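Local coordinates for protein UDP-galactopyranose mutase (Deinococcus radiodurans, PDB 3HDQ) that probably catalyses, with FAD as cofactor, the interconversion of UDP-galactopyranose and UDP-galactofuranose, and here binds the substrate UDP-galactopyranose, at residues Ala75-His80 / Gln315-Thr320; Leu33-Gly38 / Met255-Pro260. All blocks are in the same frame, centred on the assembly; numbering follows the deposited sequence.

Contact 1 (Ala75-His80 / Gln315-Thr320); sequences AGVLIH and QRHHQT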
ATOM      1  N   ALA A  75       1.356  11.564   8.990  1.00 27.07           N
ATOM      2  CA  ALA A  75       1.330  12.979   8.616  1.00 24.61           C
ATOM      3  C   ALA A  75       1.264  13.194   7.107  1.00 23.22           C
ATOM      4  O   ALA A  75       1.171  14.332   6.646  1.00 26.53           O
ATOM      5  CB  ALA A  75       2.536  13.702   9.196  1.00 28.56           C
ATOM      6  N   GLY A  76       1.335  12.109   6.341  1.00 20.35           N
ATOM      7  CA  GLY A  76       1.343  12.205   4.893  1.00 18.90           C
ATOM      8  C   GLY A  76       2.726  12.416   4.286  1.00 24.02           C
ATOM      9  O   GLY A  76       2.847  12.909   3.165  1.00 23.24           O
ATOM     10  N   VAL A  77       3.775  12.059   5.025  1.00 21.83           N
ATOM     11  CA  VAL A  77       5.133  12.142   4.491  1.00 21.95           C
ATOM     12  C   VAL A  77       5.597  10.768   3.988  1.00 21.71           C
ATOM     13  O   VAL A  77       5.472   9.773   4.688  1.00 25.25           O
ATOM     14  CB  VAL A  77       6.136  12.684   5.543  1.00 20.19           C
ATOM     15  CG1 VAL A  77       7.553  12.746   4.957  1.00 23.01           C
ATOM     16  CG2 VAL A  77       5.704  14.059   6.036  1.00 24.88           C
ATOM     17  N   LEU A  78       6.110  10.721   2.765  1.00 23.62           N
ATOM     18  CA  LEU A  78       6.676   9.496   2.209  1.00 22.54           C
ATOM     19  C   LEU A  78       7.955   9.109   2.949  1.00 21.85           C
ATOM     20  O   LEU A  78       8.913   9.868   2.948  1.00 26.91           O
ATOM     21  CB  LEU A  78       6.975   9.696   0.723  1.00 20.62           C
ATOM     22  CG  LEU A  78       7.498   8.496  -0.072  1.00 21.69           C
ATOM     23  CD1 LEU A  78       6.490   7.336  -0.065  1.00 19.35           C
ATOM     24  CD2 LEU A  78       7.822   8.924  -1.491  1.00 21.61           C
ATOM     25  N   ILE A  79       7.967   7.939   3.591  1.00 24.64           N
ATOM     26  CA  ILE A  79       9.122   7.492   4.381  1.00 22.37           C
ATOM     27  C   ILE A  79       9.579   6.083   4.022  1.00 25.04           C
ATOM     28  O   ILE A  79       8.890   5.346   3.304  1.00 25.31           O
ATOM     29  CB  ILE A  79       8.798   7.440   5.875  1.00 26.90           C
ATOM     30  CG1 ILE A  79       7.735   6.356   6.114  1.00 27.20           C
ATOM     31  CG2 ILE A  79       8.372   8.808   6.374  1.00 19.95           C
ATOM     32  CD1 ILE A  79       7.495   6.001   7.540  1.00 22.70           C
ATOM     33  N   HIS A  80      10.744   5.710   4.537  1.00 24.25           N
ATOM     34  CA  HIS A  80      11.222   4.326   4.444  1.00 25.96           C
ATOM     35  C   HIS A  80      11.215   3.704   5.834  1.00 26.58           C
ATOM     36  O   HIS A  80      12.073   4.014   6.666  1.00 27.28           O
ATOM     37  CB  HIS A  80      12.635   4.268   3.863  1.00 24.50           C
ATOM     38  CG  HIS A  80      12.801   5.037   2.589  1.00 24.65           C
ATOM     39  ND1 HIS A  80      14.023   5.205   1.974  1.00 22.87           N
ATOM     40  CD2 HIS A  80      11.898   5.696   1.821  1.00 20.77           C
ATOM     41  CE1 HIS A  80      13.868   5.927   0.878  1.00 24.94           C
ATOM     42  NE2 HIS A  80      12.587   6.237   0.762  1.00 22.70           N
ATOM     43  N   GLN A 315       9.905  15.202  -1.864  1.00 25.97           N
ATOM     44  CA  GLN A 315       8.527  15.561  -1.522  1.00 25.27           C
ATOM     45  C   GLN A 315       8.414  16.973  -0.944  1.00 32.44           C
ATOM     46  O   GLN A 315       9.254  17.396  -0.152  1.00 29.03           O
ATOM     47  CB  GLN A 315       7.923  14.568  -0.519  1.00 27.45           C
ATOM     48  CG  GLN A 315       6.444  14.807  -0.226  1.00 24.00           C
ATOM     49  CD  GLN A 315       5.895  13.914   0.873  1.00 27.70           C
ATOM     50  OE1 GLN A 315       6.646  13.246   1.595  1.00 22.59           O
ATOM     51  NE2 GLN A 315       4.568  13.899   1.008  1.00 23.44           N
ATOM     52  N   ARG A 316       7.357  17.685  -1.329  1.00 33.95           N
ATOM     53  CA  ARG A 316       7.006  18.964  -0.710  1.00 27.36           C
ATOM     54  C   ARG A 316       5.948  18.759   0.383  1.00 30.79           C
ATOM     55  O   ARG A 316       4.972  18.057   0.166  1.00 32.64           O
ATOM     56  CB  ARG A 316       6.470  19.925  -1.772  1.00 33.72           C
ATOM     57  CG  ARG A 316       6.172  21.311  -1.237  1.00 47.09           C
ATOM     58  CD  ARG A 316       5.470  22.190  -2.261  1.00 45.94           C
ATOM     59  NE  ARG A 316       4.849  23.339  -1.606  1.00 55.94           N
ATOM     60  CZ  ARG A 316       4.423  24.429  -2.237  1.00 51.96           C
ATOM     61  NH1 ARG A 316       4.552  24.535  -3.554  1.00 50.13           N
ATOM     62  NH2 ARG A 316       3.869  25.417  -1.545  1.00 50.11           N
ATOM     63  N   HIS A 317       6.128  19.384   1.543  1.00 24.26           N
ATOM     64  CA  HIS A 317       5.232  19.166   2.672  1.00 28.72           C
ATOM     65  C   HIS A 317       5.568  20.213   3.735  1.00 30.97           C
ATOM     66  O   HIS A 317       6.703  20.666   3.806  1.00 32.45           O
ATOM     67  CB  HIS A 317       5.457  17.759   3.233  1.00 26.98           C
ATOM     68  CG  HIS A 317       4.349  17.250   4.107  1.00 28.95           C
ATOM     69  ND1 HIS A 317       4.129  17.716   5.388  1.00 29.64           N
ATOM     70  CD2 HIS A 317       3.429  16.273   3.902  1.00 25.52           C
ATOM     71  CE1 HIS A 317       3.111  17.066   5.924  1.00 27.40           C
ATOM     72  NE2 HIS A 317       2.672  16.180   5.044  1.00 26.22           N
ATOM     73  N   HIS A 318       4.602  20.600   4.560  1.00 28.98           N
ATOM     74  CA  HIS A 318       4.859  21.657   5.542  1.00 42.73           C
ATOM     75  C   HIS A 318       5.455  21.094   6.825  1.00 38.00           C
ATOM     76  O   HIS A 318       5.959  21.836   7.664  1.00 39.52           O
ATOM     77  CB  HIS A 318       3.595  22.478   5.843  1.00 44.67           C
ATOM     78  CG  HIS A 318       2.573  21.734   6.635  1.00 46.29           C
ATOM     79  ND1 HIS A 318       1.882  20.655   6.128  1.00 50.47           N
ATOM     80  CD2 HIS A 318       2.131  21.904   7.904  1.00 51.94           C
ATOM     81  CE1 HIS A 318       1.053  20.194   7.049  1.00 54.16           C
ATOM     82  NE2 HIS A 318       1.185  20.935   8.136  1.00 54.74           N
ATOM     83  N   GLN A 319       5.397  19.777   6.968  1.00 36.27           N
ATOM     84  CA  GLN A 319       6.118  19.109   8.039  1.00 34.89           C
ATOM     85  C   GLN A 319       7.232  18.245   7.479  1.00 29.59           C
ATOM     86  O   GLN A 319       7.450  18.213   6.273  1.00 28.57           O
ATOM     87  CB  GLN A 319       5.170  18.274   8.880  1.00 36.59           C
ATOM     88  CG  GLN A 319       4.100  19.114   9.523  1.00 35.87           C
ATOM     89  CD  GLN A 319       3.095  18.281  10.247  1.00 41.02           C
ATOM     90  OE1 GLN A 319       2.552  17.329   9.690  1.00 47.98           O
ATOM     91  NE2 GLN A 319       2.835  18.625  11.501  1.00 49.10           N
ATOM     92  N   THR A 320       7.949  17.559   8.363  1.00 26.13           N
ATOM     93  CA  THR A 320       9.047  16.719   7.935  1.00 28.92           C
ATOM     94  C   THR A 320       9.132  15.493   8.832  1.00 29.49           C
ATOM     95  O   THR A 320       8.854  15.572  10.031  1.00 32.81           O
ATOM     96  CB  THR A 320      10.395  17.492   7.920  1.00 31.08           C
ATOM     97  OG1 THR A 320      11.397  16.704   7.272  1.00 25.44           O
ATOM     98  CG2 THR A 320      10.854  17.817   9.319  1.00 29.29           C
TER
HETATM   99  O   HOH W   1       9.285  12.427   1.898  1.00 23.90           O
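Q315 and H317 reach from the loop between helix 309-313 and strand 320-336 to the turn of a β-hairpin, the one whose short antiparallel strands are 71-72 and 78-79. Polar bonds from side chain to backbone dominate. The Q315 amide spans V77 and takes up both backbone groups around it: NE2 donates to G76 O at 2.9 Å, lying in that carbonyl's plane, while OE1 accepts L78 N at 2.8 Å, with the donor tilted 25° from the amide carbonyl plane. This two-point grip sets the rotation of the amide, and CG held anti to the backbone N (chi1 -174°) on a fully extended chain carries it that far. A water donates to both Q315 OE1 and L78 O, so OE1 accepts twice. H317 NE2 donates to A75 O at 2.9 Å, a bent bond whose donor stands above the carbonyl plane. Apolar contact is narrower: V77 CG2 sits over the face of the H317 ring, 3.8 Å from its centroid and 6° off the normal, a CH-pi contact. A75 CB touches Q319 OE1 only loosely, while Q319 NE2 is bonded to D285. As for backbone shape, G76 has a positive phi at which a CB would press on the preceding carbonyl oxygen. The H317 ring is fixed from its other nitrogen too, where ND1 accepts Q319 N at 2.9 Å, exactly in the ring plane.

Contact 2 (Leu33-Gly38 / Met255-Pro260); sequences LIVGAG and MIYTGP. With FAD (flavin-adenine dinucleotide), chain L.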
ATOM      1  N   LEU A  33       7.909 -21.310  -6.318  1.00 29.26           N
ATOM      2  CA  LEU A  33       7.538 -20.634  -5.088  1.00 28.53           C
ATOM      3  C   LEU A  33       8.721 -19.724  -4.767  1.00 33.67           C
ATOM      4  O   LEU A  33       9.859 -20.193  -4.657  1.00 29.46           O
ATOM      5  CB  LEU A  33       7.323 -21.648  -3.966  1.00 26.81           C
ATOM      6  CG  LEU A  33       7.287 -21.171  -2.515  1.00 27.69           C
ATOM      7  CD1 LEU A  33       6.189 -20.159  -2.327  1.00 28.91           C
ATOM      8  CD2 LEU A  33       7.073 -22.364  -1.581  1.00 28.81           C
ATOM      9  N   ILE A  34       8.465 -18.426  -4.663  1.00 29.41           N
ATOM     10  CA  ILE A  34       9.521 -17.473  -4.351  1.00 26.16           C
ATOM     11  C   ILE A  34       9.336 -16.904  -2.945  1.00 25.32           C
ATOM     12  O   ILE A  34       8.312 -16.303  -2.632  1.00 27.36           O
ATOM     13  CB  ILE A  34       9.565 -16.346  -5.380  1.00 27.38           C
ATOM     14  CG1 ILE A  34       9.786 -16.925  -6.777  1.00 32.53           C
ATOM     15  CG2 ILE A  34      10.667 -15.374  -5.060  1.00 27.60           C
ATOM     16  CD1 ILE A  34      10.010 -15.850  -7.838  1.00 26.75           C
ATOM     17  N   VAL A  35      10.327 -17.131  -2.091  1.00 24.47           N
ATOM     18  CA  VAL A  35      10.255 -16.710  -0.693  1.00 26.30           C
ATOM     19  C   VAL A  35      10.944 -15.363  -0.502  1.00 28.45           C
ATOM     20  O   VAL A  35      12.169 -15.253  -0.642  1.00 25.20           O
ATOM     21  CB  VAL A  35      10.887 -17.757   0.248  1.00 29.17           C
ATOM     22  CG1 VAL A  35      10.495 -17.476   1.700  1.00 26.42           C
ATOM     23  CG2 VAL A  35      10.465 -19.175  -0.161  1.00 26.08           C
ATOM     24  N   GLY A  36      10.143 -14.344  -0.199  1.00 28.16           N
ATOM     25  CA  GLY A  36      10.622 -12.977  -0.043  1.00 26.07           C
ATOM     26  C   GLY A  36      10.289 -12.102  -1.241  1.00 24.62           C
ATOM     27  O   GLY A  36      10.556 -12.489  -2.377  1.00 29.01           O
ATOM     28  N   ALA A  37       9.713 -10.929  -0.991  1.00 22.63           N
ATOM     29  CA  ALA A  37       9.329 -10.007  -2.062  1.00 23.87           C
ATOM     30  C   ALA A  37      10.174  -8.720  -2.082  1.00 25.52           C
ATOM     31  O   ALA A  37       9.690  -7.649  -2.463  1.00 23.33           O
ATOM     32  CB  ALA A  37       7.854  -9.672  -1.965  1.00 20.34           C
ATOM     33  N   GLY A  38      11.425  -8.827  -1.651  1.00 21.78           N
ATOM     34  CA  GLY A  38      12.365  -7.729  -1.790  1.00 20.95           C
ATOM     35  C   GLY A  38      12.871  -7.671  -3.216  1.00 23.45           C
ATOM     36  O   GLY A  38      12.257  -8.247  -4.117  1.00 27.07           O
ATOM     37  N   MET A 255      11.899 -23.811  -5.863  1.00 32.66           N
ATOM     38  CA  MET A 255      11.884 -22.752  -4.860  1.00 32.12           C
ATOM     39  C   MET A 255      13.044 -21.775  -5.043  1.00 34.01           C
ATOM     40  O   MET A 255      14.188 -22.176  -5.304  1.00 28.03           O
ATOM     41  CB  MET A 255      11.901 -23.312  -3.426  1.00 30.81           C
ATOM     42  CG  MET A 255      11.960 -22.209  -2.376  1.00 32.61           C
ATOM     43  SD  MET A 255      12.074 -22.693  -0.640  1.00 27.84           S
ATOM     44  CE  MET A 255      10.406 -23.273  -0.352  1.00 28.37           C
ATOM     45  N   ILE A 256      12.725 -20.489  -4.923  1.00 31.49           N
ATOM     46  CA  ILE A 256      13.728 -19.438  -4.857  1.00 26.56           C
ATOM     47  C   ILE A 256      13.636 -18.836  -3.461  1.00 29.96           C
ATOM     48  O   ILE A 256      12.604 -18.300  -3.090  1.00 28.23           O
ATOM     49  CB  ILE A 256      13.511 -18.382  -5.965  1.00 28.41           C
ATOM     50  CG1 ILE A 256      13.745 -19.027  -7.335  1.00 28.07           C
ATOM     51  CG2 ILE A 256      14.455 -17.188  -5.785  1.00 22.42           C
ATOM     52  CD1 ILE A 256      13.689 -18.081  -8.490  1.00 26.49           C
ATOM     53  N   TYR A 257      14.707 -18.969  -2.680  1.00 27.18           N
ATOM     54  CA  TYR A 257      14.714 -18.524  -1.288  1.00 29.75           C
ATOM     55  C   TYR A 257      15.604 -17.283  -1.117  1.00 27.54           C
ATOM     56  O   TYR A 257      16.743 -17.260  -1.593  1.00 24.60           O
ATOM     57  CB  TYR A 257      15.154 -19.675  -0.350  1.00 23.80           C
ATOM     58  CG  TYR A 257      15.181 -19.317   1.128  1.00 23.41           C
ATOM     59  CD1 TYR A 257      14.023 -19.335   1.891  1.00 24.31           C
ATOM     60  CD2 TYR A 257      16.370 -18.961   1.756  1.00 22.98           C
ATOM     61  CE1 TYR A 257      14.047 -18.994   3.240  1.00 22.34           C
ATOM     62  CE2 TYR A 257      16.411 -18.635   3.090  1.00 18.80           C
ATOM     63  CZ  TYR A 257      15.251 -18.644   3.832  1.00 26.44           C
ATOM     64  OH  TYR A 257      15.298 -18.312   5.179  1.00 26.62           O
ATOM     65  N   THR A 258      15.075 -16.253  -0.456  1.00 26.36           N
ATOM     66  CA  THR A 258      15.809 -14.996  -0.271  1.00 22.42           C
ATOM     67  C   THR A 258      15.880 -14.589   1.208  1.00 25.46           C
ATOM     68  O   THR A 258      16.286 -13.479   1.543  1.00 31.95           O
ATOM     69  CB  THR A 258      15.236 -13.838  -1.139  1.00 24.01           C
ATOM     70  OG1 THR A 258      14.001 -13.353  -0.591  1.00 23.10           O
ATOM     71  CG2 THR A 258      15.016 -14.298  -2.590  1.00 20.76           C
ATOM     72  N   GLY A 259      15.489 -15.498   2.093  1.00 24.06           N
ATOM     73  CA  GLY A 259      15.616 -15.277   3.523  1.00 28.17           C
ATOM     74  C   GLY A 259      17.013 -15.631   4.016  1.00 24.86           C
ATOM     75  O   GLY A 259      17.883 -15.988   3.221  1.00 24.30           O
ATOM     76  N   PRO A 260      17.241 -15.528   5.332  1.00 22.94           N
ATOM     77  CA  PRO A 260      18.551 -15.873   5.914  1.00 26.01           C
ATOM     78  C   PRO A 260      18.857 -17.368   5.714  1.00 26.28           C
ATOM     79  O   PRO A 260      17.939 -18.176   5.836  1.00 27.65           O
ATOM     80  CB  PRO A 260      18.372 -15.571   7.403  1.00 25.44           C
ATOM     81  CG  PRO A 260      16.993 -14.988   7.570  1.00 27.12           C
ATOM     82  CD  PRO A 260      16.207 -15.310   6.354  1.00 23.38           C
TER
HETATM   83  PA  FAD L 450      15.254  -8.245   1.599  1.00 29.25           P
HETATM   84  O1A FAD L 450      14.800  -6.924   1.381  1.00 29.34           O
HETATM   85  O2A FAD L 450      15.698  -8.372   2.925  1.00 34.04           O
HETATM   86  O5B FAD L 450      14.038  -9.169   1.348  1.00 32.32           O
HETATM   87  C5B FAD L 450      13.978 -10.502   1.687  1.00 23.01           C
HETATM   88  C4B FAD L 450      12.565 -10.793   2.072  1.00 28.61           C
HETATM   89  O4B FAD L 450      12.430 -12.126   2.413  1.00 28.89           O
HETATM   90  C3B FAD L 450      12.215 -10.007   3.313  1.00 29.11           C
HETATM   91  O3B FAD L 450      11.206  -9.079   3.097  1.00 28.51           O
HETATM   92  C2B FAD L 450      11.763 -11.041   4.289  1.00 31.51           C
HETATM   93  O2B FAD L 450      10.635 -10.598   4.940  1.00 32.88           O
HETATM   94  C1B FAD L 450      11.498 -12.235   3.420  1.00 27.65           C
HETATM   95  N9A FAD L 450      11.584 -13.479   4.178  1.00 33.02           N
HETATM   96  C8A FAD L 450      12.596 -13.939   4.923  1.00 35.17           C
HETATM   97  N7A FAD L 450      12.274 -15.093   5.449  1.00 33.20           N
HETATM   98  C5A FAD L 450      11.047 -15.400   5.058  1.00 36.02           C
HETATM   99  C6A FAD L 450      10.210 -16.466   5.299  1.00 32.29           C
HETATM  100  N6A FAD L 450      10.639 -17.516   5.912  1.00 35.26           N
HETATM  101  N1A FAD L 450       8.978 -16.505   4.751  1.00 36.68           N
HETATM  102  C2A FAD L 450       8.555 -15.487   3.975  1.00 31.95           C
HETATM  103  N3A FAD L 450       9.376 -14.443   3.739  1.00 28.63           N
HETATM  104  C4A FAD L 450      10.594 -14.385   4.274  1.00 33.59           C
HETATM  105  N1  FAD L 450      20.957  -0.313  -0.528  1.00 28.21           N
HETATM  106  C2  FAD L 450      21.266   0.640  -1.413  1.00 27.59           C
HETATM  107  O2  FAD L 450      21.538   0.373  -2.545  1.00 26.62           O
HETATM  108  N3  FAD L 450      21.256   1.912  -1.003  1.00 31.22           N
HETATM  109  C4  FAD L 450      20.936   2.221   0.276  1.00 32.08           C
HETATM  110  O4  FAD L 450      20.922   3.344   0.654  1.00 28.01           O
HETATM  111  C4X FAD L 450      20.643   1.243   1.153  1.00 28.82           C
HETATM  112  N5  FAD L 450      20.343   1.563   2.428  1.00 30.04           N
HETATM  113  C5X FAD L 450      20.046   0.583   3.304  1.00 32.63           C
HETATM  114  C6  FAD L 450      19.728   0.921   4.597  1.00 29.98           C
HETATM  115  C7  FAD L 450      19.422  -0.063   5.495  1.00 30.78           C
HETATM  116  C7M FAD L 450      19.087   0.282   6.887  1.00 25.16           C
HETATM  117  C8  FAD L 450      19.416  -1.371   5.105  1.00 29.00           C
HETATM  118  C8M FAD L 450      19.087  -2.399   6.120  1.00 28.45           C
HETATM  119  C9  FAD L 450      19.728  -1.706   3.803  1.00 29.23           C
HETATM  120  C9A FAD L 450      20.051  -0.732   2.892  1.00 28.48           C
HETATM  121  N10 FAD L 450      20.353  -1.042   1.598  1.00 30.45           N
HETATM  122  C10 FAD L 450      20.653  -0.042   0.744  1.00 27.35           C
HETATM  123  C1' FAD L 450      20.486  -2.449   1.141  1.00 31.02           C
HETATM  124  C2' FAD L 450      19.192  -3.044   0.637  1.00 31.73           C
HETATM  125  O2' FAD L 450      18.324  -3.042   1.713  1.00 37.30           O
HETATM  126  C3' FAD L 450      19.340  -4.482   0.149  1.00 40.22           C
HETATM  127  O3' FAD L 450      20.137  -4.637  -0.940  1.00 51.24           O
HETATM  128  C4' FAD L 450      18.070  -4.959  -0.454  1.00 35.77           C
HETATM  129  O4' FAD L 450      17.073  -4.248   0.212  1.00 27.59           O
HETATM  130  C5' FAD L 450      17.994  -6.444  -0.255  1.00 36.74           C
HETATM  131  O5' FAD L 450      17.131  -7.110  -1.101  1.00 32.02           O
HETATM  132  P   FAD L 450      16.788  -8.592  -0.797  1.00 27.55           P
HETATM  133  O1P FAD L 450      15.721  -8.999  -1.623  1.00 26.34           O
HETATM  134  O2P FAD L 450      17.939  -9.352  -1.108  1.00 27.04           O
HETATM  135  O3P FAD L 450      16.459  -8.714   0.722  1.00 28.59           O
HETATM  136  O   HOH W   2      13.538 -10.681  -1.910  1.00 24.43           O
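L33, I34 and V35 run beside M255, I256 and Y257 as parallel strands of a Rossmann-type sheet, their directions 8° apart. This paired end is the tight part. I256 N donates to L33 O at 2.9 Å, and V35 N to I256 O at 2.7 Å, almost straight at 174°. On the sheet face bearing V35, the M255 chain runs extended to SD, which lies 3.9 Å from V35 CG2, and then bends at its last torsion (chi3 -74°), bringing CE to within 3.7 Å of L33 CD2. On the opposite face, I34 and I256 lie side by side under helix 39-50 and touch more lightly, CG1 of I34 being 4.1 Å from CB of I256. Beyond V35 the chains part, the CA atoms of G36 and T258 being 5.6 Å apart, and FAD and a water lie against the splayed ends. Y257 meets V35 CB obliquely through CD1, and its hydroxyl donates to P260 O; a phenylalanine in its place would probably leave that carbonyl without its donor and the turn through G259, which borders the adenine, freer to shift. T258 OG1 donates to a lone pair of V35 O at 2.6 Å, while T258 N adds only a weak bond. With its proton so directed, OG1 can accept from the water, which also donates to FAD O1P: the strand end is thereby coupled to the cofactor phosphate.

How the contacts relate
Contacts 1 and 2 do not touch: their centres are 31 Å apart and their nearest atoms about 13 Å. Along the chain their segments alternate, so 33-38 and 75-80 come from the N-terminal part while 255-260 and 315-320 follow more than 170 residues later; each contact joins an early segment to a late one. Contact 2 lies directly on FAD, with the side chains of T258 and V35 about 4 Å from those of the FAD-binding residues A40 and Y243. Contact 1 is peripheral, the L78 side chain being about 11 Å from that of H85, another FAD-binding residue, whose backbone N bonds to H80 ND1.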